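Local atomic coordinates of glycerol-3-phosphate dehydrogenase [NAD(+)] (Dunaliella salina, PDB entry 6IUY), a protein that probably reduces dihydroxyacetone phosphate to glycerol 3-phosphate with NADH and, with a fused phosphatase-like domain, converts dihydroxyacetone phosphate directly to glycerol. Residues P352-A364 with Q390-I402. Sequence-based numbering, arbitrary orientation.
Sequences PHQFMHGICKQLA and QLISQMVSRILGI. With NAD (nicotinamide-adenine-dinucleotide), chain C.
Helices 356-364 and 392-400 run side by side in nearly the same direction, at 22°, with axes 9.5 Å apart. They draw together toward their C-terminal ends, where Ala364 and Leu400 have their CA atoms 5.7 Å apart. The interface is mostly apolar and interlocks by knobs into holes. Cys360 sits among Met395, Val396, Ile399 and Leu400. Ile399 enters a hole formed by His357, Cys360, Lys361 and Ala364. Its two branches divide the work: CG2 lies 3.8 Å from Ala364 CB, while CD1 reaches the His357 ring at ND1 and CE1. That ND1 is buried and has no partner in the model. The thioether of Met395 lies against backbone, with SD 3.5 Å from His357 CA. A bend at chi3 (-66°) turns its CE toward His357 CB. Leu400 CD2 closes the far end against Leu363 and Ala364. Near the N-terminal end, the side chains of Met356 and Ile392 cross at about a right angle, and His353 CB touches Ile392 CD1. Hydrogen bonds to Glu570 and Gln563 hold the His353 ring.

Phe355 does not touch 390-402; it lays one ring face on the NAD adenine, with NAD C6A 3.2 Å above the ring plane. Gln354 CG backs the other face. With an alanine here, the adenine would probably lose the aromatic face it rests on and could shift. Pro352 CG lies against NAD O4B and O5B, on the adenosine ribose. Helix 356-364 is the beta-alpha-beta crossover between parallel strands 346-349 and 374-377; beside it, helix 392-400 leads from a hairpin into strand 404-408 of the Rossmann-type sheet.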
ATOM      1  N   PRO A 352     -10.545  -5.441  24.936  1.00 38.28           N
ATOM      2  CA  PRO A 352     -10.555  -3.999  24.639  1.00 38.00           C
ATOM      3  C   PRO A 352      -9.365  -3.327  25.285  1.00 44.27           C
ATOM      4  O   PRO A 352      -9.069  -3.609  26.455  1.00 37.67           O
ATOM      5  CB  PRO A 352     -11.868  -3.511  25.255  1.00 35.85           C
ATOM      6  CG  PRO A 352     -12.755  -4.699  25.203  1.00 33.37           C
ATOM      7  CD  PRO A 352     -11.839  -5.891  25.480  1.00 37.04           C
ATOM      8  N   HIS A 353      -8.668  -2.464  24.548  1.00 37.16           N
ATOM      9  CA  HIS A 353      -7.317  -2.113  24.971  1.00 38.83           C
ATOM     10  C   HIS A 353      -7.202  -1.301  26.265  1.00 38.34           C
ATOM     11  O   HIS A 353      -6.135  -1.269  26.867  1.00 38.74           O
ATOM     12  CB  HIS A 353      -6.601  -1.369  23.854  1.00 39.26           C
ATOM     13  CG  HIS A 353      -6.994   0.064  23.733  1.00 38.08           C
ATOM     14  ND1 HIS A 353      -8.068   0.478  22.977  1.00 39.94           N
ATOM     15  CD2 HIS A 353      -6.438   1.185  24.245  1.00 41.02           C
ATOM     16  CE1 HIS A 353      -8.155   1.796  23.028  1.00 40.58           C
ATOM     17  NE2 HIS A 353      -7.185   2.248  23.803  1.00 40.89           N
ATOM     18  N   GLN A 354      -8.272  -0.666  26.720  1.00 36.92           N
ATOM     19  CA  GLN A 354      -8.155   0.106  27.960  1.00 40.21           C
ATOM     20  C   GLN A 354      -7.941  -0.792  29.184  1.00 39.75           C
ATOM     21  O   GLN A 354      -7.531  -0.319  30.242  1.00 40.57           O
ATOM     22  CB  GLN A 354      -9.391   0.960  28.186  1.00 35.61           C
ATOM     23  CG  GLN A 354     -10.643   0.162  28.284  1.00 39.42           C
ATOM     24  CD  GLN A 354     -11.370   0.075  26.963  1.00 41.74           C
ATOM     25  OE1 GLN A 354     -10.775  -0.265  25.935  1.00 40.76           O
ATOM     26  NE2 GLN A 354     -12.667   0.376  26.976  1.00 38.90           N
ATOM     27  N   PHE A 355      -8.205  -2.085  29.025  1.00 38.69           N
ATOM     28  CA  PHE A 355      -8.135  -3.038  30.131  1.00 42.51           C
ATOM     29  C   PHE A 355      -6.793  -3.750  30.173  1.00 46.61           C
ATOM     30  O   PHE A 355      -6.483  -4.448  31.152  1.00 46.32           O
ATOM     31  CB  PHE A 355      -9.267  -4.073  30.022  1.00 33.24           C
ATOM     32  CG  PHE A 355     -10.623  -3.465  30.067  1.00 38.10           C
ATOM     33  CD1 PHE A 355     -10.960  -2.571  31.079  1.00 38.24           C
ATOM     34  CD2 PHE A 355     -11.540  -3.728  29.081  1.00 36.33           C
ATOM     35  CE1 PHE A 355     -12.199  -1.978  31.112  1.00 40.34           C
ATOM     36  CE2 PHE A 355     -12.790  -3.134  29.100  1.00 41.64           C
ATOM     37  CZ  PHE A 355     -13.123  -2.256  30.123  1.00 39.85           C
ATOM     38  N   MET A 356      -6.000  -3.576  29.116  1.00 42.77           N
ATOM     39  CA  MET A 356      -4.861  -4.464  28.889  1.00 41.85           C
ATOM     40  C   MET A 356      -3.749  -4.225  29.873  1.00 45.84           C
ATOM     41  O   MET A 356      -3.089  -5.176  30.299  1.00 38.75           O
ATOM     42  CB  MET A 356      -4.321  -4.317  27.473  1.00 39.02           C
ATOM     43  CG  MET A 356      -4.966  -5.307  26.523  1.00 41.95           C
ATOM     44  SD  MET A 356      -4.531  -7.003  26.946  1.00 47.21           S
ATOM     45  CE  MET A 356      -5.784  -7.833  26.051  1.00 41.32           C
ATOM     46  N   HIS A 357      -3.541  -2.963  30.234  1.00 42.61           N
ATOM     47  CA  HIS A 357      -2.474  -2.634  31.166  1.00 43.93           C
ATOM     48  C   HIS A 357      -2.720  -3.319  32.522  1.00 46.37           C
ATOM     49  O   HIS A 357      -1.823  -3.952  33.080  1.00 47.81           O
ATOM     50  CB  HIS A 357      -2.362  -1.121  31.337  1.00 44.61           C
ATOM     51  CG  HIS A 357      -1.214  -0.695  32.203  1.00 49.77           C
ATOM     52  ND1 HIS A 357       0.094  -0.947  31.875  1.00 54.73           N
ATOM     53  CD2 HIS A 357      -1.191  -0.020  33.377  1.00 55.66           C
ATOM     54  CE1 HIS A 357       0.888  -0.450  32.814  1.00 51.74           C
ATOM     55  NE2 HIS A 357       0.133   0.116  33.730  1.00 56.31           N
ATOM     56  N   GLY A 358      -3.943  -3.209  33.030  1.00 43.36           N
ATOM     57  CA  GLY A 358      -4.313  -3.828  34.295  1.00 45.07           C
ATOM     58  C   GLY A 358      -4.209  -5.341  34.239  1.00 47.24           C
ATOM     59  O   GLY A 358      -3.765  -5.975  35.200  1.00 48.76           O
ATOM     60  N   ILE A 359      -4.600  -5.923  33.108  1.00 42.61           N
ATOM     61  CA  ILE A 359      -4.522  -7.365  32.920  1.00 43.19           C
ATOM     62  C   ILE A 359      -3.064  -7.839  32.950  1.00 45.93           C
ATOM     63  O   ILE A 359      -2.749  -8.831  33.611  1.00 42.31           O
ATOM     64  CB  ILE A 359      -5.192  -7.788  31.606  1.00 41.94           C
ATOM     65  CG1 ILE A 359      -6.704  -7.617  31.716  1.00 43.07           C
ATOM     66  CG2 ILE A 359      -4.891  -9.218  31.280  1.00 40.30           C
ATOM     67  CD1 ILE A 359      -7.407  -7.637  30.381  1.00 45.40           C
ATOM     68  N   CYS A 360      -2.165  -7.120  32.280  1.00 44.65           N
ATOM     69  CA  CYS A 360      -0.752  -7.500  32.288  1.00 41.45           C
ATOM     70  C   CYS A 360      -0.160  -7.339  33.697  1.00 48.50           C
ATOM     71  O   CYS A 360       0.594  -8.198  34.155  1.00 43.35           O
ATOM     72  CB  CYS A 360       0.058  -6.683  31.264  1.00 42.67           C
ATOM     73  SG  CYS A 360      -0.282  -7.080  29.488  1.00 47.74           S
ATOM     74  N   LYS A 361      -0.495  -6.247  34.385  1.00 48.33           N
ATOM     75  CA  LYS A 361      -0.025  -6.046  35.751  1.00 44.37           C
ATOM     76  C   LYS A 361      -0.465  -7.185  36.694  1.00 45.62           C
ATOM     77  O   LYS A 361       0.305  -7.604  37.543  1.00 49.96           O
ATOM     78  CB  LYS A 361      -0.517  -4.707  36.310  1.00 47.66           C
ATOM     79  CG  LYS A 361       0.347  -3.495  35.971  1.00 50.55           C
ATOM     80  CD  LYS A 361      -0.166  -2.248  36.724  1.00 63.01           C
ATOM     81  CE  LYS A 361      -1.699  -2.114  36.603  1.00 67.66           C
ATOM     82  NZ  LYS A 361      -2.310  -0.972  37.353  1.00 67.87           N
ATOM     83  N   GLN A 362      -1.702  -7.662  36.558  1.00 45.82           N
ATOM     84  CA  GLN A 362      -2.200  -8.778  37.363  1.00 44.20           C
ATOM     85  C   GLN A 362      -1.408 -10.041  37.091  1.00 49.47           C
ATOM     86  O   GLN A 362      -1.030 -10.733  38.016  1.00 47.86           O
ATOM     87  CB  GLN A 362      -3.678  -9.073  37.093  1.00 41.09           C
ATOM     88  CG  GLN A 362      -4.675  -8.072  37.657  1.00 48.36           C
ATOM     89  CD  GLN A 362      -6.124  -8.455  37.334  1.00 49.98           C
ATOM     90  OE1 GLN A 362      -6.548  -9.601  37.542  1.00 51.06           O
ATOM     91  NE2 GLN A 362      -6.884  -7.491  36.816  1.00 53.62           N
ATOM     92  N   LEU A 363      -1.190 -10.356  35.814  1.00 46.77           N
ATOM     93  CA  LEU A 363      -0.445 -11.558  35.447  1.00 48.39           C
ATOM     94  C   LEU A 363       1.023 -11.523  35.886  1.00 48.86           C
ATOM     95  O   LEU A 363       1.603 -12.572  36.181  1.00 51.13           O
ATOM     96  CB  LEU A 363      -0.513 -11.785  33.934  1.00 47.01           C
ATOM     97  CG  LEU A 363      -1.882 -12.138  33.358  1.00 45.69           C
ATOM     98  CD1 LEU A 363      -1.813 -12.161  31.847  1.00 42.34           C
ATOM     99  CD2 LEU A 363      -2.385 -13.477  33.896  1.00 38.30           C
ATOM    100  N   ALA A 364       1.623 -10.333  35.889  1.00 39.84           N
ATOM    101  CA  ALA A 364       3.006 -10.146  36.319  1.00 44.14           C
ATOM    102  C   ALA A 364       3.150 -10.492  37.801  1.00 47.87           C
ATOM    103  O   ALA A 364       3.918 -11.390  38.171  1.00 45.28           O
ATOM    104  CB  ALA A 364       3.463  -8.700  36.066  1.00 41.73           C
ATOM    105  N   GLN A 390       2.863   3.157  23.444  1.00 47.16           N
ATOM    106  CA  GLN A 390       3.150   1.771  23.788  1.00 42.32           C
ATOM    107  C   GLN A 390       2.017   0.911  23.246  1.00 43.77           C
ATOM    108  O   GLN A 390       0.891   0.991  23.741  1.00 45.16           O
ATOM    109  CB  GLN A 390       3.301   1.599  25.307  1.00 40.63           C
ATOM    110  CG  GLN A 390       3.392   0.154  25.770  1.00 41.43           C
ATOM    111  CD  GLN A 390       3.529   0.011  27.288  1.00 52.22           C
ATOM    112  OE1 GLN A 390       2.609   0.325  28.047  1.00 50.70           O
ATOM    113  NE2 GLN A 390       4.685  -0.470  27.732  1.00 53.98           N
ATOM    114  N   LEU A 391       2.287   0.110  22.217  1.00 39.65           N
ATOM    115  CA  LEU A 391       1.242  -0.746  21.658  1.00 41.46           C
ATOM    116  C   LEU A 391       1.113  -2.002  22.519  1.00 47.51           C
ATOM    117  O   LEU A 391       1.968  -2.283  23.355  1.00 45.32           O
ATOM    118  CB  LEU A 391       1.543  -1.114  20.203  1.00 42.14           C
ATOM    119  CG  LEU A 391       1.783   0.114  19.325  1.00 45.63           C
ATOM    120  CD1 LEU A 391       2.064  -0.256  17.870  1.00 40.75           C
ATOM    121  CD2 LEU A 391       0.595   1.048  19.448  1.00 44.86           C
ATOM    122  N   ILE A 392       0.054  -2.771  22.320  1.00 44.15           N
ATOM    123  CA  ILE A 392      -0.164  -3.886  23.218  1.00 42.83           C
ATOM    124  C   ILE A 392       1.013  -4.863  23.206  1.00 48.24           C
ATOM    125  O   ILE A 392       1.412  -5.372  24.262  1.00 43.41           O
ATOM    126  CB  ILE A 392      -1.445  -4.634  22.893  1.00 43.31           C
ATOM    127  CG1 ILE A 392      -2.605  -3.645  22.836  1.00 37.78           C
ATOM    128  CG2 ILE A 392      -1.704  -5.721  23.975  1.00 39.76           C
ATOM    129  CD1 ILE A 392      -2.555  -2.613  23.963  1.00 43.11           C
ATOM    130  N   SER A 393       1.586  -5.116  22.034  1.00 42.91           N
ATOM    131  CA  SER A 393       2.661  -6.092  21.958  1.00 43.91           C
ATOM    132  C   SER A 393       3.897  -5.591  22.716  1.00 45.27           C
ATOM    133  O   SER A 393       4.634  -6.385  23.299  1.00 45.43           O
ATOM    134  CB  SER A 393       3.010  -6.415  20.510  1.00 42.78           C
ATOM    135  OG  SER A 393       4.003  -5.530  20.023  1.00 44.52           O
ATOM    136  N   GLN A 394       4.114  -4.280  22.741  1.00 43.96           N
ATOM    137  CA  GLN A 394       5.240  -3.753  23.495  1.00 44.02           C
ATOM    138  C   GLN A 394       4.924  -3.814  24.980  1.00 48.61           C
ATOM    139  O   GLN A 394       5.823  -3.930  25.804  1.00 49.92           O
ATOM    140  CB  GLN A 394       5.576  -2.312  23.090  1.00 44.94           C
ATOM    141  CG  GLN A 394       5.745  -2.084  21.582  1.00 45.22           C
ATOM    142  CD  GLN A 394       5.907  -0.608  21.245  1.00 43.97           C
ATOM    143  OE1 GLN A 394       5.022   0.209  21.509  1.00 45.76           O
ATOM    144  NE2 GLN A 394       7.055  -0.256  20.694  1.00 44.51           N
ATOM    145  N   MET A 395       3.643  -3.728  25.314  1.00 44.10           N
ATOM    146  CA  MET A 395       3.202  -3.762  26.699  1.00 45.93           C
ATOM    147  C   MET A 395       3.405  -5.153  27.277  1.00 47.74           C
ATOM    148  O   MET A 395       3.836  -5.307  28.416  1.00 46.30           O
ATOM    149  CB  MET A 395       1.735  -3.356  26.802  1.00 46.39           C
ATOM    150  CG  MET A 395       1.169  -3.467  28.194  1.00 44.91           C
ATOM    151  SD  MET A 395      -0.614  -3.209  28.199  1.00 48.87           S
ATOM    152  CE  MET A 395      -0.713  -1.499  27.706  1.00 41.15           C
ATOM    153  N   VAL A 396       3.116  -6.166  26.470  1.00 43.13           N
ATOM    154  CA  VAL A 396       3.236  -7.539  26.912  1.00 44.94           C
ATOM    155  C   VAL A 396       4.691  -7.923  27.130  1.00 51.03           C
ATOM    156  O   VAL A 396       5.036  -8.576  28.123  1.00 47.44           O
ATOM    157  CB  VAL A 396       2.594  -8.493  25.911  1.00 44.55           C
ATOM    158  CG1 VAL A 396       3.034  -9.935  26.184  1.00 43.80           C
ATOM    159  CG2 VAL A 396       1.080  -8.352  25.970  1.00 38.26           C
ATOM    160  N   SER A 397       5.547  -7.502  26.210  1.00 47.75           N
ATOM    161  CA  SER A 397       6.973  -7.792  26.308  1.00 49.77           C
ATOM    162  C   SER A 397       7.591  -7.136  27.534  1.00 50.28           C
ATOM    163  O   SER A 397       8.278  -7.784  28.310  1.00 55.30           O
ATOM    164  CB  SER A 397       7.704  -7.328  25.041  1.00 51.42           C
ATOM    165  OG  SER A 397       7.325  -8.128  23.933  1.00 56.52           O
ATOM    166  N   ARG A 398       7.346  -5.847  27.705  1.00 44.72           N
ATOM    167  CA  ARG A 398       7.937  -5.121  28.804  1.00 47.83           C
ATOM    168  C   ARG A 398       7.477  -5.632  30.173  1.00 52.95           C
ATOM    169  O   ARG A 398       8.279  -5.752  31.089  1.00 50.31           O
ATOM    170  CB  ARG A 398       7.629  -3.630  28.677  1.00 45.52           C
ATOM    171  CG  ARG A 398       8.039  -2.828  29.910  1.00 51.52           C
ATOM    172  CD  ARG A 398       7.883  -1.341  29.680  1.00 61.91           C
ATOM    173  NE  ARG A 398       8.748  -0.888  28.591  1.00 71.40           N
ATOM    174  CZ  ARG A 398      10.004  -0.489  28.762  1.00 71.71           C
ATOM    175  NH1 ARG A 398      10.536  -0.486  29.979  1.00 71.26           N
ATOM    176  NH2 ARG A 398      10.726  -0.096  27.720  1.00 68.03           N
ATOM    177  N   ILE A 399       6.190  -5.929  30.319  1.00 51.00           N
ATOM    178  CA  ILE A 399       5.648  -6.231  31.637  1.00 51.48           C
ATOM    179  C   ILE A 399       5.711  -7.722  31.978  1.00 52.24           C
ATOM    180  O   ILE A 399       5.916  -8.078  33.127  1.00 51.36           O
ATOM    181  CB  ILE A 399       4.196  -5.773  31.762  1.00 48.23           C
ATOM    182  CG1 ILE A 399       4.123  -4.245  31.821  1.00 47.69           C
ATOM    183  CG2 ILE A 399       3.565  -6.404  32.994  1.00 42.86           C
ATOM    184  CD1 ILE A 399       2.711  -3.694  31.621  1.00 44.99           C
ATOM    185  N   LEU A 400       5.542  -8.576  30.977  1.00 43.09           N
ATOM    186  CA  LEU A 400       5.539 -10.009  31.183  1.00 42.86           C
ATOM    187  C   LEU A 400       6.842 -10.665  30.749  1.00 47.51           C
ATOM    188  O   LEU A 400       7.061 -11.849  31.016  1.00 48.62           O
ATOM    189  CB  LEU A 400       4.365 -10.647  30.433  1.00 45.11           C
ATOM    190  CG  LEU A 400       2.994 -10.221  30.974  1.00 45.28           C
ATOM    191  CD1 LEU A 400       1.867 -10.822  30.140  1.00 42.46           C
ATOM    192  CD2 LEU A 400       2.887 -10.650  32.430  1.00 46.80           C
ATOM    193  N   GLY A 401       7.695  -9.908  30.060  1.00 45.72           N
ATOM    194  CA  GLY A 401       9.009 -10.395  29.665  1.00 47.09           C
ATOM    195  C   GLY A 401       9.014 -11.491  28.621  1.00 48.78           C
ATOM    196  O   GLY A 401       9.959 -12.275  28.528  1.00 50.68           O
ATOM    197  N   ILE A 402       7.954 -11.557  27.830  1.00 47.54           N
ATOM    198  CA  ILE A 402       7.896 -12.518  26.746  1.00 47.81           C
ATOM    199  C   ILE A 402       7.736 -11.816  25.395  1.00 54.01           C
ATOM    200  O   ILE A 402       7.288 -10.665  25.315  1.00 45.56           O
ATOM    201  CB  ILE A 402       6.745 -13.499  26.937  1.00 51.17           C
ATOM    202  CG1 ILE A 402       5.438 -12.736  27.123  1.00 44.60           C
ATOM    203  CG2 ILE A 402       6.999 -14.404  28.149  1.00 51.16           C
ATOM    204  CD1 ILE A 402       4.230 -13.644  27.135  1.00 43.03           C
TER
HETATM  205  PA  NAD C 701     -15.767  -6.156  22.651  1.00 34.79           P
HETATM  206  O1A NAD C 701     -16.791  -7.104  22.180  1.00 30.91           O
HETATM  207  O2A NAD C 701     -15.726  -4.843  21.880  1.00 37.43           O
HETATM  208  O5B NAD C 701     -16.017  -5.768  24.213  1.00 35.89           O
HETATM  209  C5B NAD C 701     -16.738  -6.662  25.073  1.00 35.64           C
HETATM  210  C4B NAD C 701     -15.795  -7.200  26.179  1.00 35.69           C
HETATM  211  O4B NAD C 701     -15.457  -6.228  26.982  1.00 40.83           O
HETATM  212  C3B NAD C 701     -16.561  -8.186  27.065  1.00 39.02           C
HETATM  213  O3B NAD C 701     -16.236  -9.475  26.817  1.00 39.80           O
HETATM  214  C2B NAD C 701     -16.153  -7.803  28.501  1.00 36.02           C
HETATM  215  O2B NAD C 701     -15.806  -9.054  29.244  1.00 44.05           O
HETATM  216  C1B NAD C 701     -15.141  -7.020  28.338  1.00 35.72           C
HETATM  217  N9A NAD C 701     -15.050  -6.142  29.426  1.00 36.63           N
HETATM  218  C8A NAD C 701     -15.954  -5.234  29.863  1.00 36.67           C
HETATM  219  N7A NAD C 701     -15.422  -4.624  30.945  1.00 36.88           N
HETATM  220  C5A NAD C 701     -14.201  -5.166  31.196  1.00 39.71           C
HETATM  221  C6A NAD C 701     -13.252  -4.932  32.176  1.00 38.14           C
HETATM  222  N6A NAD C 701     -13.345  -3.995  33.242  1.00 43.24           N
HETATM  223  N1A NAD C 701     -12.100  -5.616  32.171  1.00 41.02           N
HETATM  224  C2A NAD C 701     -11.880  -6.552  31.204  1.00 41.90           C
HETATM  225  N3A NAD C 701     -12.809  -6.794  30.252  1.00 35.87           N
HETATM  226  C4A NAD C 701     -13.967  -6.097  30.253  1.00 37.95           C
HETATM  227  O3  NAD C 701     -14.342  -6.886  22.539  1.00 36.60           O
HETATM  228  PN  NAD C 701     -13.662  -7.493  21.220  1.00 35.86           P
HETATM  229  O1N NAD C 701     -14.626  -7.468  20.047  1.00 37.32           O
HETATM  230  O2N NAD C 701     -13.200  -8.912  21.458  1.00 32.00           O
HETATM  231  O5D NAD C 701     -12.461  -6.540  20.844  1.00 36.21           O
HETATM  232  C5D NAD C 701     -11.294  -6.477  21.643  1.00 39.20           C
HETATM  233  C4D NAD C 701     -10.144  -6.023  20.733  1.00 37.00           C
HETATM  234  O4D NAD C 701     -10.245  -6.590  19.546  1.00 34.47           O
HETATM  235  C3D NAD C 701     -10.269  -4.531  20.501  1.00 34.45           C
HETATM  236  O3D NAD C 701      -9.065  -3.962  20.682  1.00 34.45           O
HETATM  237  C2D NAD C 701     -10.724  -4.389  19.022  1.00 38.45           C
HETATM  238  O2D NAD C 701     -10.258  -3.063  18.538  1.00 36.92           O
HETATM  239  C1D NAD C 701     -10.169  -5.411  18.434  1.00 37.75           C
HETATM  240  N1N NAD C 701     -10.837  -5.883  17.237  1.00 38.38           N
HETATM  241  C2N NAD C 701     -12.209  -6.008  17.156  1.00 36.14           C
HETATM  242  C3N NAD C 701     -12.804  -6.470  15.983  1.00 41.35           C
HETATM  243  C7N NAD C 701     -14.344  -6.569  15.924  1.00 41.30           C
HETATM  244  O7N NAD C 701     -14.911  -6.693  14.856  1.00 41.86           O
HETATM  245  N7N NAD C 701     -15.085  -6.529  17.160  1.00 40.80           N
HETATM  246  C4N NAD C 701     -12.041  -6.815  14.889  1.00 43.10           C
HETATM  247  C5N NAD C 701     -10.663  -6.722  14.973  1.00 38.17           C
HETATM  248  C6N NAD C 701     -10.077  -6.264  16.154  1.00 39.32           C